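Local atomic coordinates of protocadherin gamma-B3 (Homo sapiens, PDB entry 5K8R), a protein that probably mediates calcium-dependent cell adhesion through its extracellular cadherin repeats and may help set up specific neuronal connections in the brain. Residues T46-P49 / L54-S57; F122-A127 / L180-V185; L232-I237 / C301-D306; F262-D265 / E270-T273. One frame throughout, in Å; residues are numbered along the deposited sequence.

Interaction 1 (T46-P49 / L54-S57)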
loop_
_atom_site.group_PDB
_atom_site.type_symbol
_atom_site.label_atom_id
_atom_site.label_comp_id
_atom_site.label_asym_id
_atom_site.label_seq_id
_atom_site.Cartn_x
_atom_site.Cartn_y
_atom_site.Cartn_z
ATOM N N THR A 46 65.858 -12.839 -10.648
ATOM C CA THR A 46 66.994 -13.620 -11.116
ATOM C C THR A 46 68.275 -12.991 -10.594
ATOM O O THR A 46 68.382 -11.765 -10.495
ATOM C CB THR A 46 67.047 -13.707 -12.654
ATOM O OG1 THR A 46 66.909 -12.396 -13.218
ATOM C CG2 THR A 46 65.941 -14.608 -13.186
ATOM N N VAL A 47 69.242 -13.835 -10.250
ATOM C CA VAL A 47 70.545 -13.378 -9.780
ATOM C C VAL A 47 71.497 -13.354 -10.969
ATOM O O VAL A 47 71.649 -14.357 -11.674
ATOM C CB VAL A 47 71.082 -14.280 -8.658
ATOM C CG1 VAL A 47 72.453 -13.813 -8.213
ATOM C CG2 VAL A 47 70.112 -14.297 -7.484
ATOM N N SER A 48 72.120 -12.209 -11.207
ATOM C CA SER A 48 73.120 -12.098 -12.264
ATOM C C SER A 48 74.384 -12.825 -11.825
ATOM O O SER A 48 75.055 -12.356 -10.898
ATOM C CB SER A 48 73.417 -10.627 -12.568
ATOM O OG SER A 48 72.434 -10.072 -13.423
ATOM N N PRO A 49 74.749 -13.960 -12.437
ATOM C CA PRO A 49 75.872 -14.739 -11.897
ATOM C C PRO A 49 77.232 -14.151 -12.248
ATOM O O PRO A 49 78.265 -14.756 -11.950
ATOM C CB PRO A 49 75.673 -16.121 -12.530
ATOM C CG PRO A 49 74.994 -15.849 -13.814
ATOM C CD PRO A 49 74.146 -14.609 -13.618
ATOM N N LEU A 54 70.676 -9.084 -7.675
ATOM C CA LEU A 54 69.291 -9.536 -7.718
ATOM C C LEU A 54 68.480 -8.550 -8.549
ATOM O O LEU A 54 68.444 -7.350 -8.237
ATOM C CB LEU A 54 68.723 -9.656 -6.307
ATOM C CG LEU A 54 67.351 -10.318 -6.184
ATOM C CD1 LEU A 54 67.425 -11.770 -6.627
ATOM C CD2 LEU A 54 66.830 -10.212 -4.760
ATOM N N LEU A 55 67.833 -9.056 -9.601
ATOM C CA LEU A 55 67.117 -8.242 -10.571
ATOM C C LEU A 55 65.699 -8.769 -10.759
ATOM O O LEU A 55 65.406 -9.941 -10.504
ATOM C CB LEU A 55 67.831 -8.223 -11.932
ATOM C CG LEU A 55 69.316 -7.867 -11.974
ATOM C CD1 LEU A 55 69.844 -7.988 -13.395
ATOM C CD2 LEU A 55 69.552 -6.470 -11.435
ATOM N N VAL A 56 64.826 -7.878 -11.233
ATOM C CA VAL A 56 63.446 -8.243 -11.534
ATOM C C VAL A 56 63.407 -9.058 -12.819
ATOM O O VAL A 56 63.947 -8.645 -13.854
ATOM C CB VAL A 56 62.567 -6.988 -11.650
ATOM C CG1 VAL A 56 61.175 -7.357 -12.130
ATOM C CG2 VAL A 56 62.492 -6.261 -10.316
ATOM N N SER A 57 62.754 -10.218 -12.762
ATOM C CA SER A 57 62.691 -11.128 -13.899
ATOM C C SER A 57 61.360 -11.093 -14.635
ATOM O O SER A 57 61.328 -11.352 -15.842
ATOM C CB SER A 57 62.969 -12.564 -13.443
ATOM O OG SER A 57 62.863 -13.472 -14.526
#
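With chi1 of T46 at 49°, its hydroxyl OG1 sits between the backbone N and the carbonyl carbon while the methyl CG2 swings out toward S57. S57 in turn holds OG opposite its own backbone N (chi1 178°), and T46 CG2 comes within 3.5 Å of S57 OG. The methyl also rests against the CB of S57, an apolar touch beside the rung made by T46 and L55; backbone bonding between F44 and S57 continues the pairing. T46 and L55 are an antiparallel hydrogen-bonded pair: T46 N gives its hydrogen to L55 O at 2.9 Å with a fairly straight N-H...O angle of 161°, and L55 N returns the bond to T46 O, also at 2.9 Å. V47 and L54 form the following non-hydrogen-bonded pair, where the backbones draw closer. The two strands make a beta hairpin of the first cadherin repeat, in which strand 53-56 is the middle strand of a three-stranded antiparallel sheet and strand 45-47 lies at its margin; on the other flank the backbone of V17 on strand 16-19 hydrogen-bonds to that of L54. On the sheet face that carries V47 and L54, the branch V47 CG2 meets L54 CD1 at 3.8 Å, the two side chains running askew, and L20 of helix 20-23 touches both. On the other face L55 turns its CD1 methyl toward the hairpin turn, where S48 OG lies 3.3 Å from L55 CD1, a close oxygen-to-methyl contact.

Interaction 2 (F122-A127 / L180-V185)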
loop_
_atom_site.group_PDB
_atom_site.type_symbol
_atom_site.label_atom_id
_atom_site.label_comp_id
_atom_site.label_asym_id
_atom_site.label_seq_id
_atom_site.Cartn_x
_atom_site.Cartn_y
_atom_site.Cartn_z
ATOM N N PHE A 122 19.818 6.752 4.061
ATOM C CA PHE A 122 19.723 5.584 3.200
ATOM C C PHE A 122 21.122 5.099 2.852
ATOM O O PHE A 122 22.011 5.901 2.548
ATOM C CB PHE A 122 18.937 5.901 1.925
ATOM C CG PHE A 122 17.619 6.568 2.182
ATOM C CD1 PHE A 122 16.489 5.818 2.454
ATOM C CD2 PHE A 122 17.513 7.950 2.163
ATOM C CE1 PHE A 122 15.274 6.431 2.696
ATOM C CE2 PHE A 122 16.302 8.569 2.404
ATOM C CZ PHE A 122 15.180 7.809 2.671
ATOM N N ALA A 123 21.308 3.783 2.897
ATOM C CA ALA A 123 22.620 3.201 2.657
ATOM C C ALA A 123 22.984 3.268 1.180
ATOM O O ALA A 123 22.154 3.016 0.303
ATOM C CB ALA A 123 22.651 1.750 3.137
ATOM N N LEU A 124 24.240 3.612 0.910
ATOM C CA LEU A 124 24.783 3.635 -0.441
ATOM C C LEU A 124 25.891 2.600 -0.558
ATOM O O LEU A 124 26.639 2.366 0.397
ATOM C CB LEU A 124 25.324 5.020 -0.802
ATOM C CG LEU A 124 24.281 6.119 -0.995
ATOM C CD1 LEU A 124 24.950 7.419 -1.407
ATOM C CD2 LEU A 124 23.250 5.686 -2.024
ATOM N N GLU A 125 25.992 1.981 -1.730
ATOM C CA GLU A 125 27.048 1.006 -1.961
ATOM C C GLU A 125 28.402 1.701 -2.014
ATOM O O GLU A 125 28.573 2.700 -2.720
ATOM C CB GLU A 125 26.796 0.239 -3.258
ATOM C CG GLU A 125 27.902 -0.741 -3.602
ATOM C CD GLU A 125 27.509 -1.705 -4.700
ATOM O OE1 GLU A 125 26.609 -1.369 -5.500
ATOM O OE2 GLU A 125 28.096 -2.804 -4.755
ATOM N N SER A 126 29.360 1.175 -1.260
ATOM C CA SER A 126 30.694 1.747 -1.230
ATOM C C SER A 126 31.496 1.303 -2.451
ATOM O O SER A 126 31.182 0.309 -3.110
ATOM C CB SER A 126 31.420 1.345 0.055
ATOM O OG SER A 126 32.691 1.963 0.139
ATOM N N ALA A 127 32.542 2.066 -2.751
ATOM C CA ALA A 127 33.424 1.727 -3.855
ATOM C C ALA A 127 34.474 0.717 -3.405
ATOM O O ALA A 127 34.819 0.620 -2.224
ATOM C CB ALA A 127 34.100 2.981 -4.409
ATOM N N LEU A 180 21.062 11.544 -9.243
ATOM C CA LEU A 180 22.219 11.948 -8.460
ATOM C C LEU A 180 23.488 11.329 -9.033
ATOM O O LEU A 180 23.455 10.302 -9.715
ATOM C CB LEU A 180 22.055 11.532 -6.994
ATOM C CG LEU A 180 20.705 11.839 -6.345
ATOM C CD1 LEU A 180 20.681 11.355 -4.904
ATOM C CD2 LEU A 180 20.401 13.324 -6.421
ATOM N N VAL A 181 24.617 11.972 -8.740
ATOM C CA VAL A 181 25.928 11.526 -9.194
ATOM C C VAL A 181 26.826 11.366 -7.976
ATOM O O VAL A 181 26.927 12.278 -7.147
ATOM C CB VAL A 181 26.546 12.508 -10.205
ATOM C CG1 VAL A 181 27.895 11.996 -10.686
ATOM C CG2 VAL A 181 25.605 12.727 -11.380
ATOM N N LEU A 182 27.496 10.238 -7.878
ATOM C CA LEU A 182 28.388 9.931 -6.797
ATOM C C LEU A 182 29.770 9.668 -7.333
ATOM O O LEU A 182 29.945 8.943 -8.261
ATOM C CB LEU A 182 27.884 8.699 -6.079
ATOM C CG LEU A 182 28.613 8.054 -4.931
ATOM C CD1 LEU A 182 28.692 9.004 -3.779
ATOM C CD2 LEU A 182 28.017 6.761 -4.492
ATOM N N THR A 183 30.761 10.264 -6.720
ATOM C CA THR A 183 32.146 10.124 -7.146
ATOM C C THR A 183 32.994 9.619 -5.985
ATOM O O THR A 183 32.818 10.050 -4.841
ATOM C CB THR A 183 32.704 11.458 -7.665
ATOM O OG1 THR A 183 31.864 11.951 -8.715
ATOM C CG2 THR A 183 34.118 11.282 -8.201
ATOM N N ALA A 184 33.907 8.698 -6.284
ATOM C CA ALA A 184 34.843 8.157 -5.307
ATOM C C ALA A 184 36.261 8.438 -5.783
ATOM O O ALA A 184 36.634 8.048 -6.896
ATOM C CB ALA A 184 34.629 6.655 -5.107
ATOM N N VAL A 185 37.043 9.115 -4.944
ATOM C CA VAL A 185 38.429 9.461 -5.242
ATOM C C VAL A 185 39.315 8.843 -4.169
ATOM O O VAL A 185 39.107 9.087 -2.975
ATOM C CB VAL A 185 38.637 10.986 -5.300
ATOM C CG1 VAL A 185 40.011 11.314 -5.868
ATOM C CG2 VAL A 185 37.534 11.652 -6.111
#
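The contact is almost wholly apolar, and its closest approach is between the methyls of A127 and A184, whose CB atoms both point across the gap and meet at 3.8 Å. The second is looser: L124 CD1 comes within 4.4 Å of L182 CD2, methyl to methyl. L182 reaches that far because CG lies opposite the backbone N (chi1 177°), extending the side chain from its strand toward 122-127. The same CD2 methyl of L182 lies 4.5 Å from the backbone oxygen E125 O. Backbones are about 9.6 Å apart at the CA atoms of L124 and L182 but 6.7 Å at those of A127 and A184, where the small alanines let them converge. F103 adds to this packing by touching both A127 and L182, and L150 touches both leucines.

No hydrogen bond crosses between the segments; polar groups of 122-127 look elsewhere. E125 OE2 bonds to S104 OG, and the Y140 hydroxyl bonds to both S126 OG and A127 N. From the second subunit, N253 accepts a hydrogen bond from S126 N, and its Y300 packs on A123.

The chain leaving strand 121-123 packs here on strand 177-186 of the other sheet, joining the two layers of the second cadherin repeat's beta-sandwich. A calcium ion lies about 9 Å from the A127 side chain, and just beyond the segments D129 and D186 share a calcium site: a cadherin sandwich near its calcium-binding linker, with one edge serving the homodimer.

Interaction 3 (L232-I237 / C301-D306)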
loop_
_atom_site.group_PDB
_atom_site.type_symbol
_atom_site.label_atom_id
_atom_site.label_comp_id
_atom_site.label_asym_id
_atom_site.label_seq_id
_atom_site.Cartn_x
_atom_site.Cartn_y
_atom_site.Cartn_z
ATOM N N LEU A 232 -26.937 12.600 -14.346
ATOM C CA LEU A 232 -25.718 13.384 -14.174
ATOM C C LEU A 232 -24.555 12.419 -13.969
ATOM O O LEU A 232 -24.723 11.197 -14.007
ATOM C CB LEU A 232 -25.848 14.374 -13.010
ATOM C CG LEU A 232 -26.105 13.846 -11.597
ATOM C CD1 LEU A 232 -24.807 13.582 -10.842
ATOM C CD2 LEU A 232 -26.976 14.824 -10.832
ATOM N N LYS A 233 -23.366 12.980 -13.746
ATOM C CA LYS A 233 -22.169 12.175 -13.522
ATOM C C LYS A 233 -21.229 12.941 -12.606
ATOM O O LYS A 233 -20.709 13.989 -12.996
ATOM C CB LYS A 233 -21.469 11.837 -14.841
ATOM C CG LYS A 233 -20.198 11.025 -14.659
ATOM C CD LYS A 233 -19.507 10.770 -15.988
ATOM C CE LYS A 233 -18.190 10.028 -15.807
ATOM N NZ LYS A 233 -17.498 9.813 -17.110
ATOM N N VAL A 234 -21.012 12.422 -11.399
ATOM C CA VAL A 234 -20.057 13.041 -10.492
ATOM C C VAL A 234 -18.638 12.670 -10.908
ATOM O O VAL A 234 -18.404 11.754 -11.702
ATOM C CB VAL A 234 -20.337 12.642 -9.035
ATOM C CG1 VAL A 234 -21.791 12.928 -8.677
ATOM C CG2 VAL A 234 -19.999 11.180 -8.804
ATOM N N MET A 235 -17.672 13.403 -10.361
ATOM C CA MET A 235 -16.277 13.217 -10.732
ATOM C C MET A 235 -15.390 13.605 -9.560
ATOM O O MET A 235 -15.556 14.683 -8.981
ATOM C CB MET A 235 -15.918 14.054 -11.967
ATOM C CG MET A 235 -14.464 13.924 -12.410
ATOM S SD MET A 235 -14.083 12.302 -13.099
ATOM C CE MET A 235 -12.378 12.549 -13.585
ATOM N N ALA A 236 -14.450 12.724 -9.224
ATOM C CA ALA A 236 -13.458 12.969 -8.188
ATOM C C ALA A 236 -12.074 12.717 -8.765
ATOM O O ALA A 236 -11.877 11.772 -9.535
ATOM C CB ALA A 236 -13.688 12.077 -6.960
ATOM N N ILE A 237 -11.119 13.566 -8.392
ATOM C CA ILE A 237 -9.756 13.508 -8.908
ATOM C C ILE A 237 -8.817 13.166 -7.760
ATOM O O ILE A 237 -8.919 13.750 -6.674
ATOM C CB ILE A 237 -9.347 14.835 -9.575
ATOM C CG1 ILE A 237 -10.325 15.190 -10.696
ATOM C CG2 ILE A 237 -7.924 14.754 -10.107
ATOM C CD1 ILE A 237 -10.016 16.499 -11.385
ATOM N N CYS A 301 -19.687 15.004 -1.317
ATOM C CA CYS A 301 -20.384 16.063 -2.030
ATOM C C CYS A 301 -21.879 15.778 -1.972
ATOM O O CYS A 301 -22.324 14.810 -1.346
ATOM C CB CYS A 301 -19.896 16.181 -3.479
ATOM S SG CYS A 301 -20.397 14.814 -4.551
ATOM N N LYS A 302 -22.663 16.625 -2.632
ATOM C CA LYS A 302 -24.109 16.479 -2.654
ATOM C C LYS A 302 -24.616 16.532 -4.088
ATOM O O LYS A 302 -23.958 17.059 -4.989
ATOM C CB LYS A 302 -24.799 17.559 -1.807
ATOM C CG LYS A 302 -24.538 17.432 -0.315
ATOM C CD LYS A 302 -25.383 18.411 0.485
ATOM C CE LYS A 302 -25.156 18.242 1.980
ATOM N NZ LYS A 302 -26.021 19.154 2.781
ATOM N N VAL A 303 -25.805 15.968 -4.284
ATOM C CA VAL A 303 -26.462 15.903 -5.583
ATOM C C VAL A 303 -27.919 16.299 -5.385
ATOM O O VAL A 303 -28.619 15.702 -4.560
ATOM C CB VAL A 303 -26.362 14.500 -6.208
ATOM C CG1 VAL A 303 -27.412 14.325 -7.291
ATOM C CG2 VAL A 303 -24.969 14.268 -6.772
ATOM N N GLN A 304 -28.370 17.304 -6.131
ATOM C CA GLN A 304 -29.751 17.773 -6.066
ATOM C C GLN A 304 -30.407 17.531 -7.417
ATOM O O GLN A 304 -30.033 18.153 -8.417
ATOM C CB GLN A 304 -29.819 19.248 -5.675
ATOM C CG GLN A 304 -31.239 19.767 -5.502
ATOM C CD GLN A 304 -31.288 21.152 -4.890
ATOM O OE1 GLN A 304 -30.302 21.635 -4.336
ATOM N NE2 GLN A 304 -32.443 21.800 -4.988
ATOM N N ILE A 305 -31.381 16.627 -7.444
ATOM C CA ILE A 305 -32.132 16.290 -8.645
ATOM C C ILE A 305 -33.520 16.892 -8.493
ATOM O O ILE A 305 -34.338 16.404 -7.702
ATOM C CB ILE A 305 -32.204 14.774 -8.867
ATOM C CG1 ILE A 305 -30.796 14.174 -8.888
ATOM C CG2 ILE A 305 -32.944 14.459 -10.157
ATOM C CD1 ILE A 305 -30.776 12.662 -8.928
ATOM N N ASP A 306 -33.785 17.962 -9.238
ATOM C CA ASP A 306 -35.086 18.612 -9.224
ATOM C C ASP A 306 -35.964 18.040 -10.328
ATOM O O ASP A 306 -35.499 17.795 -11.444
ATOM C CB ASP A 306 -34.936 20.124 -9.400
ATOM C CG ASP A 306 -34.148 20.764 -8.274
ATOM O OD1 ASP A 306 -34.270 20.297 -7.122
ATOM O OD2 ASP A 306 -33.408 21.733 -8.541
#
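V303 offers both methyls to 232-237, CG1 to L232 and CG2 to V234 and L232. Its chi1 of 161°, somewhat short of fully staggered, puts CG1 opposite the backbone N and CG2 beside it. V303 CG1 meets L232 CD2 at 3.6 Å, whereas V303 CG2 is approached by V234 CG1 at 3.9 Å and, more distantly, by L232 CD1 at 4.1 Å. L232 thus addresses both branches of V303. It does so from an unusual conformation: CG is wedged between the backbone N and carbonyl carbon (chi1 61°), and chi2 of 91° lies off the common staggered values, turning both methyls toward 301-306. Its CD2 also nears I305, with L232 CD2 and I305 CG1 4.3 Å apart. V234, by contrast, crosses V303 at about a right angle and touches it through CG1 alone.

Away from this interior side, Q304 and D306, two apart on the strand, are linked directly: Q304 NE2 donates to the syn lone pair of D306 OD1 at 3.2 Å, in the plane of the amide. D306 is held further by a salt bridge from OD2 to R218 and a hydrogen bond from OD1 to S284.

V219 touches L232 and V289 touches V303. Strands 230-237 and 298-308 come from opposing sheets, and their branched side chains interlock in the hydrophobic core of the third cadherin repeat, an immunoglobulin-like Greek-key beta-sandwich.

Interaction 4 (F262-D265 / E270-T273)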
loop_
_atom_site.group_PDB
_atom_site.type_symbol
_atom_site.label_atom_id
_atom_site.label_comp_id
_atom_site.label_asym_id
_atom_site.label_seq_id
_atom_site.Cartn_x
_atom_site.Cartn_y
_atom_site.Cartn_z
ATOM N N PHE A 262 -32.786 5.594 -7.727
ATOM C CA PHE A 262 -31.549 6.038 -8.349
ATOM C C PHE A 262 -30.430 5.036 -8.093
ATOM O O PHE A 262 -30.469 4.252 -7.140
ATOM C CB PHE A 262 -31.137 7.426 -7.840
ATOM C CG PHE A 262 -32.124 8.508 -8.175
ATOM C CD1 PHE A 262 -32.176 9.045 -9.450
ATOM C CD2 PHE A 262 -32.998 8.988 -7.214
ATOM C CE1 PHE A 262 -33.084 10.041 -9.761
ATOM C CE2 PHE A 262 -33.907 9.984 -7.519
ATOM C CZ PHE A 262 -33.949 10.510 -8.794
ATOM N N LYS A 263 -29.426 5.077 -8.967
ATOM C CA LYS A 263 -28.275 4.189 -8.899
ATOM C C LYS A 263 -27.022 4.978 -9.241
ATOM O O LYS A 263 -27.006 5.723 -10.225
ATOM C CB LYS A 263 -28.432 3.002 -9.857
ATOM C CG LYS A 263 -27.176 2.161 -10.023
ATOM C CD LYS A 263 -27.372 1.072 -11.067
ATOM C CE LYS A 263 -26.084 0.303 -11.312
ATOM N NZ LYS A 263 -25.580 -0.350 -10.073
ATOM N N LEU A 264 -25.978 4.812 -8.431
ATOM C CA LEU A 264 -24.697 5.478 -8.638
ATOM C C LEU A 264 -23.638 4.423 -8.920
ATOM O O LEU A 264 -23.368 3.570 -8.069
ATOM C CB LEU A 264 -24.309 6.319 -7.421
ATOM C CG LEU A 264 -22.999 7.104 -7.530
ATOM C CD1 LEU A 264 -23.084 8.136 -8.643
ATOM C CD2 LEU A 264 -22.653 7.765 -6.204
ATOM N N ASP A 265 -23.045 4.484 -10.110
ATOM C CA ASP A 265 -22.012 3.529 -10.486
ATOM C C ASP A 265 -20.779 3.725 -9.614
ATOM O O ASP A 265 -20.307 4.851 -9.428
ATOM C CB ASP A 265 -21.657 3.692 -11.964
ATOM C CG ASP A 265 -20.873 2.513 -12.516
ATOM O OD1 ASP A 265 -19.875 2.100 -11.889
ATOM O OD2 ASP A 265 -21.260 1.996 -13.585
ATOM N N GLU A 270 -21.343 7.604 -12.652
ATOM C CA GLU A 270 -22.485 8.095 -13.404
ATOM C C GLU A 270 -23.774 7.765 -12.666
ATOM O O GLU A 270 -24.030 6.602 -12.336
ATOM C CB GLU A 270 -22.504 7.482 -14.803
ATOM C CG GLU A 270 -23.723 7.869 -15.619
ATOM C CD GLU A 270 -23.760 7.193 -16.973
ATOM O OE1 GLU A 270 -22.722 6.646 -17.400
ATOM O OE2 GLU A 270 -24.833 7.205 -17.611
ATOM N N LEU A 271 -24.583 8.786 -12.408
ATOM C CA LEU A 271 -25.864 8.606 -11.739
ATOM C C LEU A 271 -26.947 8.342 -12.778
ATOM O O LEU A 271 -27.045 9.060 -13.777
ATOM C CB LEU A 271 -26.209 9.839 -10.901
ATOM C CG LEU A 271 -26.964 9.642 -9.583
ATOM C CD1 LEU A 271 -26.980 10.940 -8.795
ATOM C CD2 LEU A 271 -28.381 9.152 -9.822
ATOM N N THR A 272 -27.748 7.307 -12.542
ATOM C CA THR A 272 -28.848 6.943 -13.422
ATOM C C THR A 272 -30.090 6.676 -12.584
ATOM O O THR A 272 -30.037 6.604 -11.354
ATOM C CB THR A 272 -28.513 5.710 -14.275
ATOM O OG1 THR A 272 -28.154 4.618 -13.420
ATOM C CG2 THR A 272 -27.361 6.006 -15.230
ATOM N N THR A 273 -31.220 6.533 -13.266
ATOM C CA THR A 273 -32.473 6.182 -12.620
ATOM C C THR A 273 -32.770 4.704 -12.832
ATOM O O THR A 273 -32.423 4.122 -13.862
ATOM C CB THR A 273 -33.632 7.024 -13.162
ATOM O OG1 THR A 273 -33.857 6.704 -14.540
ATOM C CG2 THR A 273 -33.320 8.508 -13.035
#
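F262 lays its ring beside the methyl of T273: F262 CE1 is 3.6 Å from T273 CG2, with the ring turned obliquely to it. The ring gets there because CG lies opposite the carbonyl carbon (chi1 -63°), which leaves T272 O at the ring edge, close to its plane. Nearer the backbone, F262 CB lies 3.8 Å from L271 CD2. L264, further along, leans back over its partner, with L264 CD1 4.2 Å from L271 CB.

F262, L264, L271 and T273 share one face of an antiparallel beta hairpin in the third cadherin repeat, the face that looks across the sandwich: F251 of the other sheet touches F262, L264 and L271, and Y285 meets F262 edge to face.

Three backbone bonds hold the strands. K263 N donates to T272 O at 2.9 Å, and T272 N returns the bond to K263 O, also at 2.9 Å and nearly straight at 171°. At the end next to the turn the bond is longer: D265 N reaches E270 O at 3.2 Å, its donor standing 40° out of the carbonyl plane rather than on a lone pair. The carboxylates of D265 and E270 do not touch; D265 OD1 takes the backbone N of K267 in the turn and E270 OE2 hydrogen-bonds to S230 OG. On the outer face, K263 CB rests 3.9 Å from T272 OG1 before the lysine chain runs away from the sheet.

The four contacts sit in three consecutive repeats of the elongated chain. Interactions 1 and 4 are sheet-building hairpins, tied by backbone hydrogen bonds between adjacent strands. Interaction 3 bridges opposite sheets, as does interaction 2 through the chain leaving strand 121-123; both rely on side-chain packing, with no hydrogen bond between the segments. Interaction 1 is at the surface, 2 and 4 are partly buried, and 3 lies in the core. Interactions 3 and 4 are neighbours, their centres about 10 Å apart: strand 230-237 adjoins strand 270-273, with L232 O 2.9 Å from L271 N, and I305 CD1 packs on F262 CE1 at 3.6 Å. Interaction 2 alone reaches the second subunit; interaction 1 is remote.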